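Local atomic coordinates of FMN-dependent NADH-azoreductase 1 (Bacillus anthracis, PDB entry 3U7I), a protein that probably uses FMN and NADH to reduce quinones, and to cleave the azo bond of aromatic azo compounds to the corresponding amines. Residues M4-I9 and F92-T97; V146-G151 and I184-G189; G151-N156 and A191-T196. One frame throughout, in Å; residues are numbered along the deposited sequence. Where two conformers were deposited one is given.

In the fold
All three contacts belong to one flavodoxin-like domain, but they lie at different depths. Contact 1 is mostly buried and joins strand 6-11 and the residues leading into it to the end of helix 76-94 and the entry to strand 97-103. Contact 2, centred about 22 Å from it on the other side of the chain's centre, is partly buried and pairs strands 143-149 and 181-187 of the same parallel sheet. Contact 3 is a surface contact about 9 Å, centre to centre, from contact 2, with which it shares Gly151. Backbone bonding dominates contact 2; contact 1 adds a lysine-serine bond, and contact 3 reduces to one hydrogen bond and a few methyl groups.

Contact 1: M4-I9 and F92-T97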
HETATM    1  N   MSE C   4       1.790 -19.240  20.074  1.00 36.94           N
HETATM    2  CA  MSE C   4       2.785 -19.634  21.064  1.00 35.80           C
HETATM    3  C   MSE C   4       3.228 -18.433  21.902  1.00 33.95           C
HETATM    4  O   MSE C   4       2.708 -17.333  21.723  1.00 38.19           O
HETATM    5  CB  MSE C   4       3.979 -20.242  20.335  1.00 33.09           C
HETATM    6  CG  MSE C   4       3.565 -21.101  19.149  1.00 31.16           C
HETATM    7 SE   MSE C   4       5.096 -21.879  18.257  0.55 40.12          SE
HETATM    8  CE  MSE C   4       6.381 -21.704  19.715  1.00 47.97           C
ATOM      9  N   ASN C   5       4.174 -18.645  22.815  1.00 25.12           N
ATOM     10  CA  ASN C   5       4.800 -17.545  23.558  1.00 20.01           C
ATOM     11  C   ASN C   5       5.898 -16.896  22.723  1.00 18.33           C
ATOM     12  O   ASN C   5       7.082 -16.982  23.058  1.00 18.69           O
ATOM     13  CB  ASN C   5       5.390 -18.058  24.866  1.00 20.03           C
ATOM     14  CG  ASN C   5       4.338 -18.323  25.910  1.00 22.90           C
ATOM     15  OD1 ASN C   5       3.487 -17.479  26.167  1.00 26.08           O
ATOM     16  ND2 ASN C   5       4.383 -19.498  26.513  1.00 20.54           N
ATOM     17  N   LYS C   6       5.496 -16.249  21.635  1.00 18.34           N
ATOM     18  CA  LYS C   6       6.429 -15.807  20.623  1.00 17.42           C
ATOM     19  C   LYS C   6       6.056 -14.421  20.135  1.00 16.74           C
ATOM     20  O   LYS C   6       4.887 -14.172  19.840  1.00 16.73           O
ATOM     21  CB  LYS C   6       6.411 -16.780  19.437  1.00 19.40           C
ATOM     22  CG  LYS C   6       7.414 -16.404  18.342  1.00 23.78           C
ATOM     23  CD  LYS C   6       7.161 -17.139  17.034  1.00 23.69           C
ATOM     24  CE  LYS C   6       7.369 -18.635  17.168  1.00 24.33           C
ATOM     25  NZ  LYS C   6       7.521 -19.261  15.819  1.00 21.52           N
ATOM     26  N   THR C   7       7.046 -13.532  20.045  1.00 13.61           N
ATOM     27  CA  THR C   7       6.858 -12.198  19.481  1.00 13.62           C
ATOM     28  C   THR C   7       7.474 -12.161  18.097  1.00 15.59           C
ATOM     29  O   THR C   7       8.561 -12.689  17.885  1.00 18.22           O
ATOM     30  CB  THR C   7       7.539 -11.128  20.357  1.00 16.54           C
ATOM     31  OG1 THR C   7       7.034 -11.217  21.690  1.00 20.02           O
ATOM     32  CG2 THR C   7       7.281  -9.716  19.822  1.00 16.06           C
ATOM     33  N   LEU C   8       6.787 -11.542  17.152  1.00 14.70           N
ATOM     34  CA  LEU C   8       7.321 -11.453  15.803  1.00 17.72           C
ATOM     35  C   LEU C   8       7.537  -9.997  15.400  1.00 16.57           C
ATOM     36  O   LEU C   8       6.609  -9.187  15.428  1.00 16.66           O
ATOM     37  CB  LEU C   8       6.402 -12.171  14.801  1.00 17.75           C
ATOM     38  CG  LEU C   8       6.724 -12.094  13.301  1.00 15.32           C
ATOM     39  CD1 LEU C   8       8.064 -12.754  12.966  1.00 18.08           C
ATOM     40  CD2 LEU C   8       5.589 -12.696  12.467  1.00 13.76           C
ATOM     41  N   ILE C   9       8.775  -9.676  15.043  1.00 14.63           N
ATOM     42  CA  ILE C   9       9.113  -8.354  14.524  1.00 18.54           C
ATOM     43  C   ILE C   9       8.904  -8.353  13.013  1.00 18.17           C
ATOM     44  O   ILE C   9       9.506  -9.159  12.294  1.00 16.53           O
ATOM     45  CB  ILE C   9      10.595  -7.959  14.818  1.00 20.73           C
ATOM     46  CG1 ILE C   9      11.018  -8.374  16.236  1.00 21.48           C
ATOM     47  CG2 ILE C   9      10.816  -6.455  14.557  1.00 19.39           C
ATOM     48  CD1 ILE C   9      10.119  -7.838  17.326  1.00 23.14           C
ATOM     49  N   PHE C  92       3.681 -16.048  10.931  1.00 18.15           N
ATOM     50  CA  PHE C  92       2.696 -15.079  11.423  1.00 17.31           C
ATOM     51  C   PHE C  92       1.696 -15.714  12.419  1.00 17.56           C
ATOM     52  O   PHE C  92       1.440 -15.170  13.494  1.00 17.35           O
ATOM     53  CB  PHE C  92       1.964 -14.393  10.245  1.00 15.08           C
ATOM     54  CG  PHE C  92       0.928 -13.397  10.680  1.00 16.16           C
ATOM     55  CD1 PHE C  92       1.293 -12.100  11.024  1.00 19.44           C
ATOM     56  CD2 PHE C  92      -0.402 -13.758  10.767  1.00 17.24           C
ATOM     57  CE1 PHE C  92       0.343 -11.180  11.440  1.00 20.62           C
ATOM     58  CE2 PHE C  92      -1.360 -12.844  11.187  1.00 18.48           C
ATOM     59  CZ  PHE C  92      -0.988 -11.555  11.523  1.00 19.06           C
ATOM     60  N   LYS C  93       1.128 -16.860  12.067  1.00 17.23           N
ATOM     61  CA  LYS C  93       0.140 -17.501  12.935  1.00 17.57           C
ATOM     62  C   LYS C  93       0.719 -17.972  14.270  1.00 17.03           C
ATOM     63  O   LYS C  93      -0.016 -18.156  15.240  1.00 16.32           O
ATOM     64  CB  LYS C  93      -0.556 -18.661  12.206  1.00 16.99           C
ATOM     65  CG  LYS C  93      -1.472 -18.201  11.070  1.00 19.46           C
ATOM     66  CD  LYS C  93      -2.206 -19.359  10.394  1.00 23.13           C
ATOM     67  CE  LYS C  93      -3.179 -20.035  11.349  1.00 27.50           C
ATOM     68  NZ  LYS C  93      -3.939 -21.122  10.678  1.00 29.96           N
ATOM     69  N   SER C  94       2.036 -18.167  14.322  1.00 18.63           N
ATOM     70  CA  SER C  94       2.665 -18.775  15.500  1.00 19.06           C
ATOM     71  C   SER C  94       2.898 -17.766  16.617  1.00 16.70           C
ATOM     72  O   SER C  94       3.140 -18.155  17.757  1.00 18.37           O
ATOM     73  CB  SER C  94       4.000 -19.421  15.127  1.00 19.90           C
ATOM     74  OG  SER C  94       4.983 -18.429  14.874  1.00 20.00           O
ATOM     75  N   ALA C  95       2.837 -16.479  16.265  1.00 16.47           N
ATOM     76  CA  ALA C  95       3.090 -15.370  17.189  1.00 15.70           C
ATOM     77  C   ALA C  95       1.804 -14.835  17.835  1.00 18.61           C
ATOM     78  O   ALA C  95       0.762 -14.756  17.184  1.00 17.89           O
ATOM     79  CB  ALA C  95       3.805 -14.240  16.447  1.00 12.87           C
ATOM     80  N   ASN C  96       1.871 -14.454  19.111  1.00 18.50           N
ATOM     81  CA  ASN C  96       0.721 -13.785  19.722  1.00 22.20           C
ATOM     82  C   ASN C  96       0.988 -12.312  20.040  1.00 20.08           C
ATOM     83  O   ASN C  96       0.114 -11.609  20.551  1.00 19.60           O
ATOM     84  CB  ASN C  96       0.186 -14.541  20.947  1.00 30.74           C
ATOM     85  CG  ASN C  96       1.027 -14.330  22.172  1.00 37.92           C
ATOM     86  OD1 ASN C  96       2.250 -14.394  22.109  1.00 42.76           O
ATOM     87  ND2 ASN C  96       0.378 -14.063  23.301  1.00 39.06           N
ATOM     88  N   THR C  97       2.199 -11.857  19.718  1.00 16.69           N
ATOM     89  CA  THR C  97       2.582 -10.450  19.844  1.00 16.35           C
ATOM     90  C   THR C  97       3.307 -10.021  18.564  1.00 16.65           C
ATOM     91  O   THR C  97       4.249 -10.689  18.116  1.00 16.56           O
ATOM     92  CB  THR C  97       3.483 -10.201  21.095  1.00 19.37           C
ATOM     93  OG1 THR C  97       2.798 -10.614  22.288  1.00 18.28           O
ATOM     94  CG2 THR C  97       3.873  -8.723  21.210  1.00 21.61           C
TER
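Leu8 N donates to Thr97 O at 2.8 Å, the first of three backbone hydrogen bonds between residues 4-9 and 92-97. Asn96 N reaches Lys6 O at 3.1 Å, whereas Met4 N meets Ser94 O at 2.9 Å from above the carbonyl plane, 39° out of it. Thr7 and Thr97 form the parallel bridge, their CA atoms 4.6 Å apart, and the CA of Thr7 adds a CA-H...O contact to Thr97 O.

The polar side-chain bond runs from Lys6 NZ to Ser94 OG, 2.8 Å. The lysine chain leaves with CG anti to the backbone N (chi1 -178°) and bends at chi3, which brings CD and CE alongside the same hydroxyl. Ser94 OG is also bonded to Gln91 O, and Lys6 NZ forms a salt bridge with Glu45, so the ammonium links the helix end to strand 43-48.

Apolar contact lies on two sides. Leu8 sets CB 3.7 Å from Ala95 CB, and its CD2 reaches over the backbone of Phe92 to within 3.9 Å of CA. Thr7 and Thr97 meet obliquely through CG2 methyls 3.8 Å apart, while their hydroxyls bind Glu42 and Tyr34, and Arg143, respectively. Helix 76-94 belongs to the beta-alpha-beta crossover from strand 43-48 to strand 97-103, which passes strand 6-11 and sets 97-103 parallel to it on its other side, as in the flavodoxin-like fold.

Contact 2: V146-G151 and I184-G189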
ATOM      1  N   VAL C 146       2.580  -0.894  16.596  1.00 17.34           N
ATOM      2  CA  VAL C 146       3.143  -0.317  15.382  1.00 15.70           C
ATOM      3  C   VAL C 146       4.079   0.831  15.757  1.00 17.28           C
ATOM      4  O   VAL C 146       3.704   1.704  16.542  1.00 18.54           O
ATOM      5  CB  VAL C 146       2.034   0.199  14.442  1.00 17.57           C
ATOM      6  CG1 VAL C 146       2.643   0.901  13.230  1.00 18.12           C
ATOM      7  CG2 VAL C 146       1.132  -0.941  14.008  1.00 12.85           C
ATOM      8  N   ILE C 147       5.300   0.807  15.233  1.00 18.10           N
ATOM      9  CA  ILE C 147       6.254   1.889  15.456  0.70 20.03           C
ATOM     10  C   ILE C 147       6.437   2.649  14.146  1.00 19.67           C
ATOM     11  O   ILE C 147       7.072   2.157  13.212  1.00 20.88           O
ATOM     12  CB  ILE C 147       7.625   1.353  15.961  0.70 19.87           C
ATOM     13  CG1 ILE C 147       7.474   0.760  17.369  0.70 19.85           C
ATOM     14  CG2 ILE C 147       8.668   2.465  15.960  0.70 19.93           C
ATOM     15  CD1 ILE C 147       8.709   0.036  17.866  0.70 20.06           C
ATOM     16  N   GLN C 148       5.904   3.864  14.087  1.00 19.01           N
ATOM     17  CA  GLN C 148       5.909   4.648  12.844  1.00 19.10           C
ATOM     18  C   GLN C 148       6.629   5.984  12.967  1.00 20.23           C
ATOM     19  O   GLN C 148       6.275   6.806  13.815  1.00 24.61           O
ATOM     20  CB  GLN C 148       4.464   4.892  12.370  1.00 19.59           C
ATOM     21  CG  GLN C 148       4.315   5.795  11.137  1.00 18.80           C
ATOM     22  CD  GLN C 148       2.855   5.988  10.733  1.00 21.09           C
ATOM     23  OE1 GLN C 148       2.309   5.207   9.944  1.00 25.41           O
ATOM     24  NE2 GLN C 148       2.211   7.022  11.279  1.00 19.53           N
ATOM     25  N   ALA C 149       7.634   6.201  12.117  1.00 19.79           N
ATOM     26  CA  ALA C 149       8.332   7.487  12.049  1.00 20.71           C
ATOM     27  C   ALA C 149       7.802   8.253  10.859  1.00 24.04           C
ATOM     28  O   ALA C 149       7.653   7.679   9.775  1.00 25.19           O
ATOM     29  CB  ALA C 149       9.835   7.284  11.901  1.00 21.21           C
ATOM     30  N   SER C 150       7.520   9.543  11.045  1.00 23.80           N
ATOM     31  CA  SER C 150       6.950  10.353   9.972  1.00 22.40           C
ATOM     32  C   SER C 150       7.483  11.770  10.010  1.00 26.04           C
ATOM     33  O   SER C 150       7.792  12.297  11.078  1.00 25.72           O
ATOM     34  CB  SER C 150       5.414  10.368  10.046  1.00 22.05           C
ATOM     35  OG  SER C 150       4.939  10.927  11.268  1.00 22.56           O
ATOM     36  N   GLY C 151       7.584  12.382   8.834  1.00 27.36           N
ATOM     37  CA  GLY C 151       7.989  13.769   8.723  1.00 26.47           C
ATOM     38  C   GLY C 151       6.948  14.705   9.306  1.00 25.98           C
ATOM     39  O   GLY C 151       7.287  15.634  10.032  1.00 29.07           O
ATOM     40  N   ILE C 184      -0.338   2.219  18.330  1.00 19.69           N
ATOM     41  CA  ILE C 184       0.671   2.815  17.471  1.00 19.54           C
ATOM     42  C   ILE C 184       1.463   3.895  18.225  1.00 21.98           C
ATOM     43  O   ILE C 184       0.893   4.782  18.880  1.00 22.46           O
ATOM     44  CB  ILE C 184       0.078   3.369  16.152  1.00 18.29           C
ATOM     45  CG1 ILE C 184       1.185   4.018  15.319  1.00 17.31           C
ATOM     46  CG2 ILE C 184      -1.073   4.343  16.435  1.00 17.32           C
ATOM     47  CD1 ILE C 184       0.819   4.273  13.881  1.00 18.83           C
ATOM     48  N   VAL C 185       2.784   3.788  18.153  1.00 18.73           N
ATOM     49  CA  VAL C 185       3.655   4.841  18.641  1.00 21.09           C
ATOM     50  C   VAL C 185       4.114   5.677  17.438  1.00 22.92           C
ATOM     51  O   VAL C 185       4.716   5.155  16.496  1.00 21.81           O
ATOM     52  CB  VAL C 185       4.849   4.266  19.413  1.00 22.63           C
ATOM     53  CG1 VAL C 185       5.826   5.379  19.798  1.00 25.42           C
ATOM     54  CG2 VAL C 185       4.361   3.501  20.663  1.00 21.13           C
ATOM     55  N   ARG C 186       3.795   6.967  17.466  1.00 22.99           N
ATOM     56  CA  ARG C 186       4.129   7.872  16.374  1.00 25.12           C
ATOM     57  C   ARG C 186       5.348   8.729  16.701  1.00 26.52           C
ATOM     58  O   ARG C 186       5.249   9.723  17.432  1.00 28.06           O
ATOM     59  CB  ARG C 186       2.940   8.780  16.042  1.00 27.49           C
ATOM     60  CG  ARG C 186       1.713   8.050  15.522  1.00 28.01           C
ATOM     61  CD  ARG C 186       0.638   9.035  15.072  1.00 28.76           C
ATOM     62  NE  ARG C 186      -0.547   8.343  14.568  1.00 25.72           N
ATOM     63  CZ  ARG C 186      -1.464   7.779  15.345  1.00 26.24           C
ATOM     64  NH1 ARG C 186      -1.342   7.813  16.666  1.00 26.74           N
ATOM     65  NH2 ARG C 186      -2.508   7.176  14.800  1.00 27.69           N
ATOM     66  N   ALA C 187       6.499   8.341  16.158  1.00 24.55           N
ATOM     67  CA  ALA C 187       7.685   9.179  16.233  1.00 25.73           C
ATOM     68  C   ALA C 187       7.543  10.212  15.122  1.00 26.26           C
ATOM     69  O   ALA C 187       8.265  10.177  14.122  1.00 27.60           O
ATOM     70  CB  ALA C 187       8.933   8.351  16.044  1.00 26.46           C
ATOM     71  N   GLN C 188       6.599  11.128  15.312  1.00 25.35           N
ATOM     72  CA  GLN C 188       6.169  12.042  14.264  1.00 25.29           C
ATOM     73  C   GLN C 188       6.848  13.405  14.347  1.00 29.55           C
ATOM     74  O   GLN C 188       7.430  13.767  15.375  1.00 31.62           O
ATOM     75  CB  GLN C 188       4.655  12.228  14.347  1.00 24.31           C
ATOM     76  CG  GLN C 188       4.186  12.678  15.726  1.00 26.57           C
ATOM     77  CD  GLN C 188       2.680  12.824  15.811  1.00 29.73           C
ATOM     78  OE1 GLN C 188       1.962  12.500  14.865  1.00 30.48           O
ATOM     79  NE2 GLN C 188       2.192  13.319  16.947  1.00 28.35           N
ATOM     80  N   GLY C 189       6.754  14.162  13.256  1.00 29.90           N
ATOM     81  CA  GLY C 189       7.307  15.500  13.194  1.00 27.60           C
ATOM     82  C   GLY C 189       8.821  15.545  13.083  1.00 31.37           C
ATOM     83  O   GLY C 189       9.443  16.478  13.579  1.00 33.57           O
TER
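Strands 143-149 and 181-187 are neighbours in the parallel sheet of the flavodoxin-like fold, the latter outermost within the chain. The short segments 146-149 and 184-187 run parallel, their directions 17° apart and their axes 4.7 Å apart at closest approach. Val185 N donates to Val146 O at 2.8 Å, and Gln148 N to Val185 O at 3.0 Å. Ala187 N to Gln148 O is more bent (136°), and Ser150 N comes to Ala187 O from above the carbonyl plane.

On the face bearing Val146, Gln148 and Ile184, the isoleucine extends CG1 anti to its N (chi1 178°), carrying CD1 obliquely across to Val146 CG1 at 3.9 Å and Gln148 CB at 4.0 Å. The same methyl lies 4.2 Å above the Arg186 guanidinium plane, offset toward its rim. Glu164 takes Arg186 NE in a salt bridge and Gln148 NE2 in a hydrogen bond, while Ser166 holds Gln148 OE1. Ala149 and Ala187, on the other face, lie against helix 22-37, near the predicted FMN residues.

Backbone bonds therefore set the strand alignment, and the shared carboxylate of Glu164 probably offsets the arginine's charge beside the aliphatic chain.

Contact 3: G151-N156 and A191-T196; sequences GGIYTN and AVLDPT
Ile153 CD1 meets Leu193 CD1 at 3.9 Å, the two side chains crossing at about a right angle and touching through their terminal methyls. Val192 adds its CG2 methyl, 4.3 Å from the same Ile153 CD1. For the isoleucine, CG1 stands anti to the carbonyl carbon (chi1 -75°) and the chain then runs out straight (chi2 169°), which projects CD1 toward residues 192 and 193.

The polar part of the first shell is one hydrogen bond, Ala191 N to Gly151 O. It is long at 3.3 Å, yet well directed: the angle at hydrogen is 157°, and the donor lies in the carbonyl plane on a lone pair of the oxygen. Ala191 CB closes over the same oxygen at 3.5 Å, and the CA atoms of Gly151 and Ala191 are 4.6 Å apart.

Farther out, Gln188 steadies residues 151-156, its OE1 accepting from Tyr154 N and its NE2 donating to Thr155 OG1, while its side chain packs on Ile153. Gly152 is joined to Gly189 by a backbone bond. Beyond Leu193, Asp194 occupies the N-cap of helix 195-214, its OD2 making a weak bond to Glu197 N.

With 179 Å² buried in all, and no charged pair between them, the loop after strand 143-149 and the lead into helix 195-214 are joined lightly, by one backbone hydrogen bond and a small cluster of methyl groups at the surface.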
ATOM      1  N   GLY C 151       7.584  12.382   8.834  1.00 27.36           N
ATOM      2  CA  GLY C 151       7.989  13.769   8.723  1.00 26.47           C
ATOM      3  C   GLY C 151       6.948  14.705   9.306  1.00 25.98           C
ATOM      4  O   GLY C 151       7.287  15.634  10.032  1.00 29.07           O
ATOM      5  N   GLY C 152       5.677  14.457   9.000  1.00 26.22           N
ATOM      6  CA  GLY C 152       4.605  15.320   9.466  1.00 27.11           C
ATOM      7  C   GLY C 152       4.011  14.890  10.794  1.00 28.54           C
ATOM      8  O   GLY C 152       4.423  13.880  11.371  1.00 25.83           O
ATOM      9  N   ILE C 153       3.047  15.668  11.283  1.00 30.02           N
ATOM     10  CA  ILE C 153       2.358  15.363  12.535  1.00 30.80           C
ATOM     11  C   ILE C 153       0.910  14.957  12.250  1.00 31.82           C
ATOM     12  O   ILE C 153       0.215  15.615  11.466  1.00 29.96           O
ATOM     13  CB  ILE C 153       2.432  16.551  13.512  1.00 31.14           C
ATOM     14  CG1 ILE C 153       3.837  16.640  14.106  1.00 34.25           C
ATOM     15  CG2 ILE C 153       1.400  16.423  14.621  1.00 31.24           C
ATOM     16  CD1 ILE C 153       4.103  17.908  14.876  1.00 36.72           C
ATOM     17  N   TYR C 154       0.469  13.870  12.886  1.00 32.26           N
ATOM     18  CA  TYR C 154      -0.789  13.207  12.526  1.00 32.63           C
ATOM     19  C   TYR C 154      -1.847  13.217  13.630  1.00 32.13           C
ATOM     20  O   TYR C 154      -2.947  12.686  13.459  1.00 32.12           O
ATOM     21  CB  TYR C 154      -0.505  11.773  12.048  1.00 31.48           C
ATOM     22  CG  TYR C 154       0.194  11.790  10.712  1.00 33.15           C
ATOM     23  CD1 TYR C 154      -0.530  11.742   9.523  1.00 32.87           C
ATOM     24  CD2 TYR C 154       1.576  11.921  10.634  1.00 34.31           C
ATOM     25  CE1 TYR C 154       0.107  11.798   8.293  1.00 31.59           C
ATOM     26  CE2 TYR C 154       2.220  11.979   9.406  1.00 33.07           C
ATOM     27  CZ  TYR C 154       1.482  11.916   8.244  1.00 31.74           C
ATOM     28  OH  TYR C 154       2.125  11.971   7.029  1.00 30.61           O
ATOM     29  N   THR C 155      -1.521  13.851  14.746  1.00 30.58           N
ATOM     30  CA  THR C 155      -2.392  13.827  15.910  1.00 33.41           C
ATOM     31  C   THR C 155      -3.116  15.160  16.156  1.00 38.81           C
ATOM     32  O   THR C 155      -3.595  15.417  17.266  1.00 42.71           O
ATOM     33  CB  THR C 155      -1.596  13.413  17.153  1.00 33.44           C
ATOM     34  OG1 THR C 155      -0.338  14.106  17.158  1.00 34.21           O
ATOM     35  CG2 THR C 155      -1.341  11.912  17.130  1.00 30.04           C
ATOM     36  N   ASN C 156      -3.205  15.996  15.120  1.00 37.56           N
ATOM     37  CA  ASN C 156      -3.885  17.290  15.221  1.00 40.18           C
ATOM     38  C   ASN C 156      -5.338  17.267  14.719  1.00 37.85           C
ATOM     39  O   ASN C 156      -5.983  18.321  14.624  1.00 36.20           O
ATOM     40  CB  ASN C 156      -3.108  18.376  14.464  1.00 43.14           C
ATOM     41  CG  ASN C 156      -1.687  18.549  14.964  1.00 46.66           C
ATOM     42  OD1 ASN C 156      -1.419  18.476  16.165  1.00 49.19           O
ATOM     43  ND2 ASN C 156      -0.765  18.793  14.038  1.00 48.46           N
ATOM     44  N   ALA C 191      10.420  16.294  10.590  1.00 33.15           N
ATOM     45  CA  ALA C 191      10.778  17.361   9.656  1.00 33.22           C
ATOM     46  C   ALA C 191      10.622  18.742  10.280  1.00 39.48           C
ATOM     47  O   ALA C 191      11.151  19.723   9.754  1.00 44.81           O
ATOM     48  CB  ALA C 191       9.955  17.260   8.386  1.00 28.85           C
ATOM     49  N   VAL C 192       9.898  18.818  11.397  1.00 39.02           N
ATOM     50  CA  VAL C 192       9.622  20.102  12.039  1.00 41.25           C
ATOM     51  C   VAL C 192       9.952  20.170  13.525  1.00 42.48           C
ATOM     52  O   VAL C 192      10.006  21.262  14.085  1.00 44.22           O
ATOM     53  CB  VAL C 192       8.152  20.551  11.858  1.00 42.94           C
ATOM     54  CG1 VAL C 192       7.878  20.916  10.403  1.00 43.88           C
ATOM     55  CG2 VAL C 192       7.188  19.481  12.367  1.00 41.85           C
ATOM     56  N   LEU C 193      10.164  19.022  14.164  1.00 41.26           N
ATOM     57  CA  LEU C 193      10.475  18.992  15.598  1.00 39.88           C
ATOM     58  C   LEU C 193      11.950  18.651  15.870  1.00 38.43           C
ATOM     59  O   LEU C 193      12.660  18.157  14.992  1.00 35.37           O
ATOM     60  CB  LEU C 193       9.542  18.022  16.343  1.00 39.76           C
ATOM     61  CG  LEU C 193       8.028  18.279  16.298  1.00 39.49           C
ATOM     62  CD1 LEU C 193       7.258  17.114  16.944  1.00 36.42           C
ATOM     63  CD2 LEU C 193       7.673  19.596  16.969  1.00 40.34           C
ATOM     64  N   ASP C 194      12.406  18.937  17.089  1.00 43.84           N
ATOM     65  CA  ASP C 194      13.785  18.653  17.498  1.00 45.78           C
ATOM     66  C   ASP C 194      14.050  17.150  17.543  1.00 43.91           C
ATOM     67  O   ASP C 194      13.314  16.413  18.199  1.00 46.36           O
ATOM     68  CB  ASP C 194      14.061  19.282  18.867  1.00 49.10           C
ATOM     69  CG  ASP C 194      15.399  18.869  19.444  1.00 51.45           C
ATOM     70  OD1 ASP C 194      16.425  18.959  18.734  1.00 50.40           O
ATOM     71  OD2 ASP C 194      15.419  18.451  20.618  1.00 55.25           O
ATOM     72  N   PRO C 195      15.108  16.690  16.845  1.00 44.60           N
ATOM     73  CA  PRO C 195      15.448  15.265  16.726  1.00 43.44           C
ATOM     74  C   PRO C 195      15.565  14.559  18.076  1.00 42.13           C
ATOM     75  O   PRO C 195      15.170  13.402  18.208  1.00 38.97           O
ATOM     76  CB  PRO C 195      16.811  15.291  16.021  1.00 43.34           C
ATOM     77  CG  PRO C 195      16.801  16.542  15.241  1.00 42.88           C
ATOM     78  CD  PRO C 195      16.051  17.535  16.094  1.00 44.56           C
ATOM     79  N   THR C 196      16.109  15.254  19.068  1.00 43.00           N
ATOM     80  CA  THR C 196      16.224  14.690  20.405  1.00 40.25           C
ATOM     81  C   THR C 196      14.863  14.668  21.103  1.00 38.53           C
ATOM     82  O   THR C 196      14.606  13.797  21.937  1.00 38.70           O
ATOM     83  CB  THR C 196      17.253  15.461  21.255  1.00 42.24           C
ATOM     84  OG1 THR C 196      18.504  15.503  20.559  1.00 44.81           O
ATOM     85  CG2 THR C 196      17.450  14.782  22.592  1.00 40.48           C
TER